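Local atomic coordinates of stromal cell-derived factor 2-like protein (Arabidopsis thaliana, PDB entry 3MAL), a protein that takes part in protein quality control and the unfolded protein response in the endoplasmic reticulum, forming a complex there with ERDJ3B and BIP1. Residues Leu97-Leu110 against His148-Lys161. Numbering follows the deposited sequence.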
loop_
_atom_site.group_PDB
_atom_site.type_symbol
_atom_site.label_atom_id
_atom_site.label_comp_id
_atom_site.label_asym_id
_atom_site.label_seq_id
_atom_site.Cartn_x
_atom_site.Cartn_y
_atom_site.Cartn_z
ATOM N N LEU A 97 4.480 4.270 2.118
ATOM C CA LEU A 97 4.618 2.941 1.490
ATOM C C LEU A 97 5.721 3.001 0.404
ATOM O O LEU A 97 5.681 3.858 -0.478
ATOM C CB LEU A 97 3.285 2.499 0.857
ATOM C CG LEU A 97 3.288 1.032 0.392
ATOM C CD1 LEU A 97 3.474 0.085 1.604
ATOM C CD2 LEU A 97 2.031 0.684 -0.461
ATOM N N HIS A 98 6.691 2.096 0.474
ATOM C CA HIS A 98 7.979 2.271 -0.245
ATOM C C HIS A 98 8.484 0.927 -0.774
ATOM O O HIS A 98 8.247 -0.130 -0.174
ATOM C CB HIS A 98 9.017 2.852 0.738
ATOM C CG HIS A 98 10.299 3.350 0.119
ATOM N ND1 HIS A 98 10.436 4.620 -0.410
ATOM C CD2 HIS A 98 11.531 2.783 0.049
ATOM C CE1 HIS A 98 11.685 4.795 -0.815
ATOM N NE2 HIS A 98 12.367 3.696 -0.548
ATOM N N SER A 99 9.189 0.970 -1.878
ATOM C CA SER A 99 9.940 -0.197 -2.400
ATOM C C SER A 99 11.294 0.220 -3.038
ATOM O O SER A 99 11.610 1.359 -3.079
ATOM C CB SER A 99 9.159 -1.260 -3.203
ATOM O OG SER A 99 9.795 -2.493 -3.399
ATOM N N HIS A 100 12.075 -0.789 -3.417
ATOM C CA HIS A 100 13.445 -0.689 -3.791
ATOM C C HIS A 100 14.053 -2.100 -3.976
ATOM O O HIS A 100 13.407 -3.081 -3.828
ATOM C CB HIS A 100 14.209 0.138 -2.779
ATOM C CG HIS A 100 13.947 -0.186 -1.337
ATOM N ND1 HIS A 100 13.296 -1.315 -0.902
ATOM C CD2 HIS A 100 14.253 0.510 -0.223
ATOM C CE1 HIS A 100 13.256 -1.323 0.411
ATOM N NE2 HIS A 100 13.825 -0.224 0.850
ATOM N N LEU A 101 15.301 -2.138 -4.376
ATOM C CA LEU A 101 15.914 -3.396 -4.705
ATOM C C LEU A 101 16.597 -4.043 -3.519
ATOM O O LEU A 101 17.795 -4.241 -3.544
ATOM C CB LEU A 101 16.874 -3.280 -5.891
ATOM C CG LEU A 101 16.388 -2.699 -7.218
ATOM C CD1 LEU A 101 17.468 -2.368 -8.228
ATOM C CD2 LEU A 101 15.365 -3.497 -7.843
ATOM N N HIS A 102 15.854 -4.312 -2.480
ATOM C CA HIS A 102 16.358 -5.087 -1.357
ATOM C C HIS A 102 15.503 -6.341 -1.305
ATOM O O HIS A 102 14.356 -6.322 -1.770
ATOM C CB HIS A 102 16.204 -4.306 -0.043
ATOM C CG HIS A 102 17.279 -3.300 0.184
ATOM N ND1 HIS A 102 17.101 -1.944 -0.029
ATOM C CD2 HIS A 102 18.558 -3.452 0.599
ATOM C CE1 HIS A 102 18.226 -1.309 0.251
ATOM N NE2 HIS A 102 19.119 -2.199 0.646
ATOM N N ALA A 103 16.058 -7.431 -0.780
ATOM C CA ALA A 103 15.312 -8.680 -0.580
ATOM C C ALA A 103 14.352 -8.642 0.630
ATOM O O ALA A 103 14.744 -8.266 1.739
ATOM C CB ALA A 103 16.292 -9.880 -0.456
ATOM N N SER A 104 13.092 -9.027 0.390
ATOM C CA SER A 104 12.067 -9.170 1.439
ATOM C C SER A 104 12.471 -10.332 2.362
ATOM O O SER A 104 13.162 -11.249 1.912
ATOM C CB SER A 104 10.697 -9.419 0.806
ATOM O OG SER A 104 10.608 -10.674 0.120
ATOM N N PRO A 105 12.038 -10.310 3.640
ATOM C CA PRO A 105 12.659 -11.238 4.604
ATOM C C PRO A 105 12.306 -12.721 4.507
ATOM O O PRO A 105 13.073 -13.551 5.019
ATOM C CB PRO A 105 12.228 -10.676 5.977
ATOM C CG PRO A 105 11.369 -9.480 5.700
ATOM C CD PRO A 105 11.014 -9.464 4.255
ATOM N N ILE A 106 11.176 -13.076 3.895
ATOM C CA ILE A 106 10.774 -14.482 3.857
ATOM C C ILE A 106 11.008 -15.103 2.482
ATOM O O ILE A 106 11.666 -16.149 2.387
ATOM C CB ILE A 106 9.288 -14.733 4.354
ATOM C CG1 ILE A 106 9.146 -14.358 5.837
ATOM C CG2 ILE A 106 8.902 -16.186 4.185
ATOM C CD1 ILE A 106 7.743 -14.664 6.434
ATOM N N SER A 107 10.496 -14.455 1.434
ATOM C CA SER A 107 10.496 -15.033 0.086
ATOM C C SER A 107 11.606 -14.490 -0.842
ATOM O O SER A 107 11.758 -14.952 -1.971
ATOM C CB SER A 107 9.123 -14.866 -0.565
ATOM O OG SER A 107 8.817 -13.478 -0.740
ATOM N N GLY A 108 12.378 -13.517 -0.379
ATOM C CA GLY A 108 13.484 -12.991 -1.196
ATOM C C GLY A 108 12.993 -12.284 -2.448
ATOM O O GLY A 108 13.672 -12.291 -3.487
ATOM N N ASN A 109 11.801 -11.685 -2.358
ATOM C CA ASN A 109 11.270 -10.839 -3.431
ATOM C C ASN A 109 11.562 -9.379 -3.079
ATOM O O ASN A 109 12.413 -9.117 -2.228
ATOM C CB ASN A 109 9.771 -11.115 -3.647
ATOM C CG ASN A 109 9.526 -12.480 -4.293
ATOM O OD1 ASN A 109 9.980 -12.731 -5.409
ATOM N ND2 ASN A 109 8.841 -13.362 -3.585
ATOM N N LEU A 110 10.916 -8.420 -3.733
ATOM C CA LEU A 110 11.276 -7.019 -3.503
ATOM C C LEU A 110 10.792 -6.632 -2.117
ATOM O O LEU A 110 9.627 -6.829 -1.800
ATOM C CB LEU A 110 10.579 -6.134 -4.545
ATOM C CG LEU A 110 11.191 -5.614 -5.867
ATOM C CD1 LEU A 110 12.682 -5.930 -6.137
ATOM C CD2 LEU A 110 10.253 -5.878 -7.076
ATOM N N HIS A 148 4.681 -0.618 -8.207
ATOM C CA HIS A 148 5.719 0.294 -7.789
ATOM C C HIS A 148 6.374 0.871 -9.050
ATOM O O HIS A 148 6.843 0.114 -9.897
ATOM C CB HIS A 148 6.722 -0.448 -6.901
ATOM C CG HIS A 148 7.766 0.439 -6.272
ATOM N ND1 HIS A 148 9.100 0.383 -6.618
ATOM C CD2 HIS A 148 7.670 1.381 -5.304
ATOM C CE1 HIS A 148 9.782 1.259 -5.897
ATOM N NE2 HIS A 148 8.938 1.875 -5.089
ATOM N N ILE A 149 6.374 2.192 -9.182
ATOM C CA ILE A 149 6.937 2.869 -10.377
ATOM C C ILE A 149 8.407 2.507 -10.646
ATOM O O ILE A 149 8.737 2.086 -11.758
ATOM C CB ILE A 149 6.815 4.426 -10.327
ATOM C CG1 ILE A 149 5.355 4.891 -10.225
ATOM C CG2 ILE A 149 7.566 5.090 -11.545
ATOM C CD1 ILE A 149 4.466 4.572 -11.420
ATOM N N ASP A 150 9.266 2.626 -9.627
ATOM C CA ASP A 150 10.721 2.514 -9.827
ATOM C C ASP A 150 11.218 1.107 -10.111
ATOM O O ASP A 150 12.182 0.933 -10.869
ATOM C CB ASP A 150 11.503 3.158 -8.656
ATOM C CG ASP A 150 11.478 4.685 -8.710
ATOM O OD1 ASP A 150 11.067 5.228 -9.748
ATOM O OD2 ASP A 150 11.845 5.354 -7.724
ATOM N N THR A 151 10.571 0.106 -9.512
ATOM C CA THR A 151 10.984 -1.283 -9.673
ATOM C C THR A 151 10.063 -2.095 -10.573
ATOM O O THR A 151 10.418 -3.198 -10.967
ATOM C CB THR A 151 11.040 -2.037 -8.318
ATOM O OG1 THR A 151 9.752 -1.982 -7.693
ATOM C CG2 THR A 151 12.096 -1.455 -7.384
ATOM N N SER A 152 8.875 -1.568 -10.866
ATOM C CA SER A 152 7.813 -2.322 -11.545
ATOM C C SER A 152 7.230 -3.512 -10.745
ATOM O O SER A 152 6.484 -4.311 -11.304
ATOM C CB SER A 152 8.264 -2.787 -12.947
ATOM O OG SER A 152 8.597 -1.689 -13.750
ATOM N N GLY A 153 7.532 -3.610 -9.447
ATOM C CA GLY A 153 6.942 -4.642 -8.584
ATOM C C GLY A 153 5.465 -4.394 -8.250
ATOM O O GLY A 153 5.090 -3.262 -7.920
ATOM N N TYR A 154 4.614 -5.414 -8.365
ATOM C CA TYR A 154 3.235 -5.307 -7.879
ATOM C C TYR A 154 3.260 -5.585 -6.388
ATOM O O TYR A 154 3.906 -6.545 -5.949
ATOM C CB TYR A 154 2.304 -6.320 -8.572
ATOM C CG TYR A 154 2.214 -6.087 -10.044
ATOM C CD1 TYR A 154 1.454 -5.024 -10.543
ATOM C CD2 TYR A 154 2.930 -6.880 -10.944
ATOM C CE1 TYR A 154 1.359 -4.783 -11.901
ATOM C CE2 TYR A 154 2.839 -6.645 -12.323
ATOM C CZ TYR A 154 2.051 -5.577 -12.786
ATOM O OH TYR A 154 1.939 -5.287 -14.133
ATOM N N LEU A 155 2.584 -4.732 -5.617
ATOM C CA LEU A 155 2.356 -4.982 -4.200
ATOM C C LEU A 155 1.715 -6.373 -4.051
ATOM O O LEU A 155 0.679 -6.672 -4.673
ATOM C CB LEU A 155 1.420 -3.899 -3.616
ATOM C CG LEU A 155 1.178 -4.005 -2.109
ATOM C CD1 LEU A 155 2.456 -3.602 -1.352
ATOM C CD2 LEU A 155 -0.000 -3.102 -1.718
ATOM N N HIS A 156 2.299 -7.196 -3.188
ATOM C CA HIS A 156 2.003 -8.623 -3.172
ATOM C C HIS A 156 1.938 -9.118 -1.734
ATOM O O HIS A 156 2.674 -8.629 -0.889
ATOM C CB HIS A 156 3.145 -9.360 -3.899
ATOM C CG HIS A 156 2.808 -10.761 -4.293
ATOM N ND1 HIS A 156 3.067 -11.845 -3.479
ATOM C CD2 HIS A 156 2.262 -11.258 -5.424
ATOM C CE1 HIS A 156 2.680 -12.951 -4.088
ATOM N NE2 HIS A 156 2.201 -12.622 -5.273
ATOM N N SER A 157 1.026 -10.054 -1.451
ATOM C CA SER A 157 1.105 -10.831 -0.229
ATOM C C SER A 157 0.746 -12.299 -0.491
ATOM O O SER A 157 0.471 -12.707 -1.633
ATOM C CB SER A 157 0.226 -10.229 0.886
ATOM O OG SER A 157 0.698 -10.632 2.170
ATOM N N HIS A 158 0.779 -13.090 0.579
ATOM C CA HIS A 158 0.597 -14.549 0.503
ATOM C C HIS A 158 0.599 -15.142 1.909
ATOM O O HIS A 158 0.962 -14.479 2.877
ATOM C CB HIS A 158 1.679 -15.257 -0.335
ATOM C CG HIS A 158 3.061 -14.669 -0.213
ATOM N ND1 HIS A 158 4.007 -14.791 -1.212
ATOM C CD2 HIS A 158 3.652 -13.946 0.770
ATOM C CE1 HIS A 158 5.121 -14.176 -0.851
ATOM N NE2 HIS A 158 4.936 -13.658 0.354
ATOM N N ASP A 159 0.220 -16.405 1.997
ATOM C CA ASP A 159 0.162 -17.131 3.254
ATOM C C ASP A 159 1.587 -17.570 3.647
ATOM O O ASP A 159 1.880 -18.764 3.736
ATOM C CB ASP A 159 -0.751 -18.344 3.058
ATOM C CG ASP A 159 -1.040 -19.080 4.341
ATOM O OD1 ASP A 159 -0.965 -18.472 5.423
ATOM O OD2 ASP A 159 -1.323 -20.286 4.253
ATOM N N LYS A 160 2.461 -16.585 3.849
ATOM C CA LYS A 160 3.830 -16.787 4.337
ATOM C C LYS A 160 3.986 -15.852 5.518
ATOM O O LYS A 160 3.920 -14.638 5.348
ATOM C CB LYS A 160 4.860 -16.492 3.234
ATOM C CG LYS A 160 4.699 -17.422 2.023
ATOM C CD LYS A 160 5.934 -17.402 1.130
ATOM C CE LYS A 160 5.718 -18.185 -0.174
ATOM N NZ LYS A 160 5.987 -19.637 0.006
ATOM N N LYS A 161 4.155 -16.422 6.721
ATOM C CA LYS A 161 3.974 -15.659 7.947
ATOM C C LYS A 161 5.204 -15.570 8.832
ATOM O O LYS A 161 5.983 -16.521 8.922
ATOM C CB LYS A 161 2.841 -16.254 8.788
ATOM C CG LYS A 161 1.485 -16.348 8.120
ATOM C CD LYS A 161 0.496 -16.791 9.183
ATOM C CE LYS A 161 -0.602 -17.690 8.661
ATOM N NZ LYS A 161 -1.809 -16.917 8.293
HETATM O O HOH W 1 8.064 -3.484 -5.521
#
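CB of Ser-99 sits over one face of the His-148 imidazole in a CH-pi contact, 3.5 Å from the ring centroid and 4° off the normal. With CG of His-148 anti to the backbone N (chi1 -173°), the ring reaches out to the strand of Ser-99. It is fixed there at both nitrogens: NE2 is hydrogen-bonded to the carbonyl O of Gly-124, and ND1 pairs with OG1 of Thr-151 at 2.7 Å, while the backbone N of Thr-151 donates to ND1, tilted out of the ring plane.

No clear direct hydrogen bond joins the segments, but a water does, donating to OG of Ser-99 (2.9 Å), which is also hydrogen-bonded to the backbone O of Glu-111, and lying 3.1 Å from OG1 of Thr-151. That OG1, held between backbone N and carbonyl carbon (chi1 58°), also accepts from N of Gly-153, which makes an ST turn.

Apolar contacts flank the water-bridged pair. CG2 of Thr-151 meets CD2 of Leu-101 and CA of His-100, while CD2 of Leu-110 rests 3.8 Å from CA of Gly-153. Deeper in the fold, CD2 of Leu-97 and CD1 of Leu-155 approach each other.

At the far end, OG of Ser-107 sits at the edge of the His-158 ring, 3.8 Å from CE1, close to its plane. OG of Ser-107 and NE2 of His-158 are both hydrogen-bonded to OE1 of Glu-171, whose carboxylate thus ties the 104-109 turn to the strand 154-158. The Ile-106 side chain lies over the chain beyond, its CD1 3.6 Å from O of Lys-161.

The Leu-His-Ser sequence recurs at 97-99 and 155-157, with similar chi1 but the histidine rings turned over, consistent with the internal repeat of MIR motifs, here packed against one another as neighbouring units of a beta-trefoil.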